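Tyrosine aminotransferase (Leishmania infantum, PDB 4IX8) probably catalyses the pyridoxal phosphate-dependent transfer of an amino group from L-tyrosine to 2-oxoglutarate. Local coordinates at residues S144-A149 / D249-E254; Q116-Y121 / V140-G145. All coordinates share one frame; numbering follows the deposited sequence.

Interaction 1: S144-A149 / D249-E254; sequences SGVSQA and DEIYAE
Val146 alone carries this contact for 144-149, reaching Asp249 with one methyl and Ile251 with the other. Ahead of it, Ser144 gives its backbone N-H to Gln148 OE1 (2.7 Å from N), somewhat off the carbonyl plane, and Gly145, at a positive phi of 81°, turns the chain into helix 145-157. Val146 CG1, anti to the backbone N (chi1 174°), lies 4.0 Å from Asp249 OD2, while CG2 packs 3.9 Å from Ile251 CD1. The forked side chain lets one methyl pack on Ile251 while the other lies beside the carboxylate, whose polar needs are met elsewhere. Each carboxylate oxygen has a partner: Asp249 OD1 closes an Asx turn by accepting from Ile251 N at 3.3 Å, and OD2 bonds Tyr174 OH. Next along the helix, Ser147 OG bonds a phosphate oxygen of the cofactor, covalently carried by the modified lysine at 282; Val146 N bonds another. Tyr252 OH reaches the cofactor's O3, and Asp249 OD2 lies close to its ring nitrogen, consistent with the aspartate that faces this nitrogen in fold-type I enzymes. The phosphate-binding pair Val146-Ser147 and the aspartate ending strand 246-249 belong to the pyridoxal phosphate site of an aminotransferase.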
loop_
_atom_site.group_PDB
_atom_site.type_symbol
_atom_site.label_atom_id
_atom_site.label_comp_id
_atom_site.label_asym_id
_atom_site.label_seq_id
_atom_site.Cartn_x
_atom_site.Cartn_y
_atom_site.Cartn_z
ATOM N N SER A 144 -1.623 -2.047 4.975
ATOM C CA SER A 144 -1.858 -0.739 4.376
ATOM C C SER A 144 -3.250 -0.737 3.725
ATOM O O SER A 144 -3.405 -0.813 2.494
ATOM C CB SER A 144 -0.748 -0.390 3.382
ATOM O OG SER A 144 -0.985 0.863 2.743
ATOM N N GLY A 145 -4.259 -0.658 4.592
ATOM C CA GLY A 145 -5.625 -0.807 4.190
ATOM C C GLY A 145 -5.931 -2.291 4.076
ATOM O O GLY A 145 -5.002 -3.111 4.067
ATOM N N VAL A 146 -7.213 -2.656 3.960
ATOM C CA VAL A 146 -7.573 -4.043 3.722
ATOM C C VAL A 146 -7.074 -4.469 2.353
ATOM O O VAL A 146 -6.844 -5.646 2.106
ATOM C CB VAL A 146 -9.087 -4.235 3.858
ATOM C CG1 VAL A 146 -9.538 -5.594 3.490
ATOM C CG2 VAL A 146 -9.487 -3.954 5.260
ATOM N N SER A 147 -6.936 -3.521 1.438
ATOM C CA SER A 147 -6.413 -3.856 0.118
ATOM C C SER A 147 -5.060 -4.541 0.230
ATOM O O SER A 147 -4.842 -5.552 -0.407
ATOM C CB SER A 147 -6.324 -2.611 -0.756
ATOM O OG SER A 147 -7.637 -2.097 -1.019
ATOM N N GLN A 148 -4.159 -4.055 1.075
ATOM C CA GLN A 148 -2.898 -4.786 1.221
ATOM C C GLN A 148 -3.141 -6.126 1.918
ATOM O O GLN A 148 -2.514 -7.148 1.584
ATOM C CB GLN A 148 -1.846 -3.997 2.025
ATOM C CG GLN A 148 -0.431 -4.637 1.843
ATOM C CD GLN A 148 0.548 -4.360 2.970
ATOM O OE1 GLN A 148 0.190 -3.859 4.035
ATOM N NE2 GLN A 148 1.800 -4.664 2.724
ATOM N N ALA A 149 -4.067 -6.136 2.881
ATOM C CA ALA A 149 -4.347 -7.381 3.586
ATOM C C ALA A 149 -4.774 -8.456 2.598
ATOM O O ALA A 149 -4.399 -9.629 2.752
ATOM C CB ALA A 149 -5.405 -7.188 4.620
ATOM N N ASP A 249 -13.914 -11.121 4.676
ATOM C CA ASP A 249 -13.787 -9.666 4.682
ATOM C C ASP A 249 -14.899 -9.059 5.539
ATOM O O ASP A 249 -16.030 -8.950 5.105
ATOM C CB ASP A 249 -13.840 -9.133 3.266
ATOM C CG ASP A 249 -13.444 -7.674 3.173
ATOM O OD1 ASP A 249 -13.681 -6.928 4.160
ATOM O OD2 ASP A 249 -12.939 -7.277 2.094
ATOM N N GLU A 250 -14.545 -8.693 6.767
ATOM C CA GLU A 250 -15.504 -8.264 7.761
ATOM C C GLU A 250 -15.275 -6.797 8.082
ATOM O O GLU A 250 -15.438 -6.316 9.214
ATOM C CB GLU A 250 -15.389 -9.187 8.988
ATOM C CG GLU A 250 -15.782 -10.643 8.593
ATOM C CD GLU A 250 -15.838 -11.619 9.768
ATOM O OE1 GLU A 250 -15.567 -11.202 10.917
ATOM O OE2 GLU A 250 -16.212 -12.793 9.524
ATOM N N ILE A 251 -14.979 -6.039 7.041
ATOM C CA ILE A 251 -14.690 -4.631 7.236
ATOM C C ILE A 251 -15.931 -3.823 7.585
ATOM O O ILE A 251 -15.827 -2.741 8.165
ATOM C CB ILE A 251 -14.020 -4.038 5.998
ATOM C CG1 ILE A 251 -13.348 -2.716 6.388
ATOM C CG2 ILE A 251 -15.030 -3.921 4.832
ATOM C CD1 ILE A 251 -12.844 -1.950 5.243
ATOM N N TYR A 252 -17.114 -4.333 7.238
ATOM C CA TYR A 252 -18.369 -3.636 7.576
ATOM C C TYR A 252 -18.990 -4.168 8.870
ATOM O O TYR A 252 -20.189 -3.982 9.110
ATOM C CB TYR A 252 -19.391 -3.755 6.432
ATOM C CG TYR A 252 -18.929 -3.006 5.210
ATOM C CD1 TYR A 252 -18.916 -1.624 5.195
ATOM C CD2 TYR A 252 -18.491 -3.678 4.086
ATOM C CE1 TYR A 252 -18.463 -0.936 4.095
ATOM C CE2 TYR A 252 -18.039 -3.002 2.993
ATOM C CZ TYR A 252 -18.042 -1.624 2.997
ATOM O OH TYR A 252 -17.595 -0.924 1.904
ATOM N N ALA A 253 -18.169 -4.805 9.710
ATOM C CA ALA A 253 -18.629 -5.425 10.957
ATOM C C ALA A 253 -19.466 -4.507 11.869
ATOM O O ALA A 253 -20.395 -4.985 12.497
ATOM C CB ALA A 253 -17.422 -5.936 11.765
ATOM N N GLU A 254 -19.138 -3.216 11.929
ATOM C CA GLU A 254 -19.785 -2.243 12.833
ATOM C C GLU A 254 -20.982 -1.576 12.182
ATOM O O GLU A 254 -21.645 -0.728 12.804
ATOM C CB GLU A 254 -18.803 -1.144 13.226
ATOM C CG GLU A 254 -17.612 -1.593 14.086
ATOM C CD GLU A 254 -17.862 -1.423 15.563
ATOM O OE1 GLU A 254 -18.884 -0.821 15.941
ATOM O OE2 GLU A 254 -16.999 -1.838 16.350
#

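Interaction 2: Q116-Y121 / V140-G145; sequences QVVSTY and VIITSG
Val118 of helix 112-122 rests on Val140 and Ile142 of strand 140-143 in a buried helix-on-sheet contact made through carbon atoms, with no hydrogen bond across it, at the strand that forms one margin of the eight-stranded sheet. The axes of the two short segments approach to 8.8 Å with 113° between their directions, so the helix runs across the strand and few residues meet. Val118 CG1, placed anti to the backbone N (chi1 162°), comes within 3.9 Å of Val140 CG1; the two side chains are inclined to one another. Its second methyl, CG2, turns to the next residue on the same side of the strand, where Ile142 CD1 lies 4.3 Å away. Ile142 is the longer strand residue, and its bent chain, with chi1 and chi2 both near -55°, brings the terminal methyl to the helix although CB does not head that way. In the alternation of a beta strand, Val140 and Ile142 serve this helix, while Ile141 packs on Met310 of helix 304-313, so the strand is sandwiched between helices as in the large domain of fold-type I aminotransferases. Beta-branched residues suit such a strand, being at ease in extended backbone and presenting methyls to the helix. Ser119 follows Val118 and sets its CB 4.2 Å from Val140 CG2; a small residue fits where helix and strand backbones come nearest, the CA atoms of Ser119 and Val140 being 6.9 Å apart. Trp293 and Ile295 of the adjacent strand 292-297 also touch Val118. At the strand's far end Thr143 OG1 donates to Gly145 O at 2.8 Å, from above the carbonyl plane, tying the strand to the inverse gamma turn centred on Ser144.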
loop_
_atom_site.group_PDB
_atom_site.type_symbol
_atom_site.label_atom_id
_atom_site.label_comp_id
_atom_site.label_asym_id
_atom_site.label_seq_id
_atom_site.Cartn_x
_atom_site.Cartn_y
_atom_site.Cartn_z
ATOM N N GLN A 116 -1.952 -5.703 19.698
ATOM C CA GLN A 116 -2.591 -6.136 20.937
ATOM C C GLN A 116 -3.991 -5.576 21.052
ATOM O O GLN A 116 -4.928 -6.278 21.465
ATOM C CB GLN A 116 -1.756 -5.710 22.137
ATOM C CG GLN A 116 -0.620 -6.682 22.376
ATOM C CD GLN A 116 0.589 -6.056 23.031
ATOM O OE1 GLN A 116 0.474 -5.117 23.800
ATOM N NE2 GLN A 116 1.775 -6.546 22.673
ATOM N N VAL A 117 -4.132 -4.313 20.659
ATOM C CA VAL A 117 -5.408 -3.602 20.760
ATOM C C VAL A 117 -6.450 -4.184 19.797
ATOM O O VAL A 117 -7.600 -4.373 20.169
ATOM C CB VAL A 117 -5.179 -2.080 20.496
ATOM C CG1 VAL A 117 -6.426 -1.387 20.105
ATOM C CG2 VAL A 117 -4.567 -1.406 21.730
ATOM N N VAL A 118 -6.044 -4.464 18.565
ATOM C CA VAL A 118 -6.953 -5.025 17.578
ATOM C C VAL A 118 -7.466 -6.368 18.040
ATOM O O VAL A 118 -8.634 -6.708 17.885
ATOM C CB VAL A 118 -6.244 -5.194 16.255
ATOM C CG1 VAL A 118 -6.994 -6.143 15.359
ATOM C CG2 VAL A 118 -6.048 -3.854 15.594
ATOM N N SER A 119 -6.560 -7.144 18.615
ATOM C CA SER A 119 -6.889 -8.452 19.146
ATOM C C SER A 119 -7.955 -8.315 20.230
ATOM O O SER A 119 -8.918 -9.081 20.271
ATOM C CB SER A 119 -5.651 -9.121 19.730
ATOM O OG SER A 119 -6.011 -10.354 20.316
ATOM N N THR A 120 -7.775 -7.328 21.102
ATOM C CA THR A 120 -8.719 -7.079 22.194
ATOM C C THR A 120 -10.062 -6.629 21.647
ATOM O O THR A 120 -11.115 -7.043 22.135
ATOM C CB THR A 120 -8.209 -6.005 23.140
ATOM O OG1 THR A 120 -6.958 -6.426 23.701
ATOM C CG2 THR A 120 -9.226 -5.727 24.244
ATOM N N TYR A 121 -10.013 -5.773 20.628
ATOM C CA TYR A 121 -11.229 -5.253 19.986
ATOM C C TYR A 121 -12.078 -6.341 19.351
ATOM O O TYR A 121 -13.279 -6.371 19.553
ATOM C CB TYR A 121 -10.846 -4.204 18.935
ATOM C CG TYR A 121 -11.927 -3.808 17.944
ATOM C CD1 TYR A 121 -12.890 -2.843 18.246
ATOM C CD2 TYR A 121 -11.915 -4.319 16.666
ATOM C CE1 TYR A 121 -13.875 -2.466 17.286
ATOM C CE2 TYR A 121 -12.851 -3.952 15.729
ATOM C CZ TYR A 121 -13.831 -3.050 16.029
ATOM O OH TYR A 121 -14.732 -2.743 15.040
ATOM N N VAL A 140 -2.191 -11.255 14.482
ATOM C CA VAL A 140 -2.666 -10.033 13.858
ATOM C C VAL A 140 -1.560 -9.394 13.032
ATOM O O VAL A 140 -0.445 -9.222 13.511
ATOM C CB VAL A 140 -3.126 -8.963 14.919
ATOM C CG1 VAL A 140 -3.556 -7.668 14.225
ATOM C CG2 VAL A 140 -4.245 -9.485 15.772
ATOM N N ILE A 141 -1.915 -8.939 11.834
ATOM C CA ILE A 141 -0.991 -8.198 11.002
ATOM C C ILE A 141 -1.631 -6.876 10.615
ATOM O O ILE A 141 -2.773 -6.841 10.158
ATOM C CB ILE A 141 -0.583 -8.985 9.729
ATOM C CG1 ILE A 141 0.112 -10.285 10.117
ATOM C CG2 ILE A 141 0.371 -8.154 8.891
ATOM C CD1 ILE A 141 0.429 -11.194 8.975
ATOM N N ILE A 142 -0.887 -5.784 10.827
ATOM C CA ILE A 142 -1.355 -4.482 10.439
ATOM C C ILE A 142 -0.933 -4.271 8.978
ATOM O O ILE A 142 0.199 -4.546 8.600
ATOM C CB ILE A 142 -0.796 -3.378 11.340
ATOM C CG1 ILE A 142 -1.078 -3.692 12.811
ATOM C CG2 ILE A 142 -1.404 -2.016 10.967
ATOM C CD1 ILE A 142 -2.549 -3.939 13.131
ATOM N N THR A 143 -1.885 -3.821 8.167
ATOM C CA THR A 143 -1.735 -3.740 6.717
ATOM C C THR A 143 -2.070 -2.349 6.193
ATOM O O THR A 143 -2.759 -1.579 6.868
ATOM C CB THR A 143 -2.656 -4.757 5.997
ATOM O OG1 THR A 143 -4.044 -4.500 6.340
ATOM C CG2 THR A 143 -2.304 -6.184 6.376
ATOM N N SER A 144 -1.623 -2.047 4.975
ATOM C CA SER A 144 -1.858 -0.739 4.376
ATOM C C SER A 144 -3.250 -0.737 3.725
ATOM O O SER A 144 -3.405 -0.813 2.494
ATOM C CB SER A 144 -0.748 -0.390 3.382
ATOM O OG SER A 144 -0.985 0.863 2.743
ATOM N N GLY A 145 -4.259 -0.658 4.592
ATOM C CA GLY A 145 -5.625 -0.807 4.190
ATOM C C GLY A 145 -5.931 -2.291 4.076
ATOM O O GLY A 145 -5.002 -3.111 4.067
#

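How the interactions relate
Both contacts are buried, but the centre of interaction 1 lies about 7 Å from the centre of the chain, and that of interaction 2 about 17 Å. They share Ser144 and Gly145, where strand 140-143 passes into helix 145-157, so the strand packed in interaction 2 leads directly into the segment used in interaction 1. Their chemistry follows their place: interaction 2 is hydrocarbon packing of a helix on a sheet-edge strand, whereas interaction 1 sets a valine beside a carboxylate amid groups that hold the cofactor. A second bridge joins the other two segments, Tyr121 OH probably hydrogen-bonding Glu254 OE2 at 2.8 Å. Ser144 also packs on Ile317 of the second subunit.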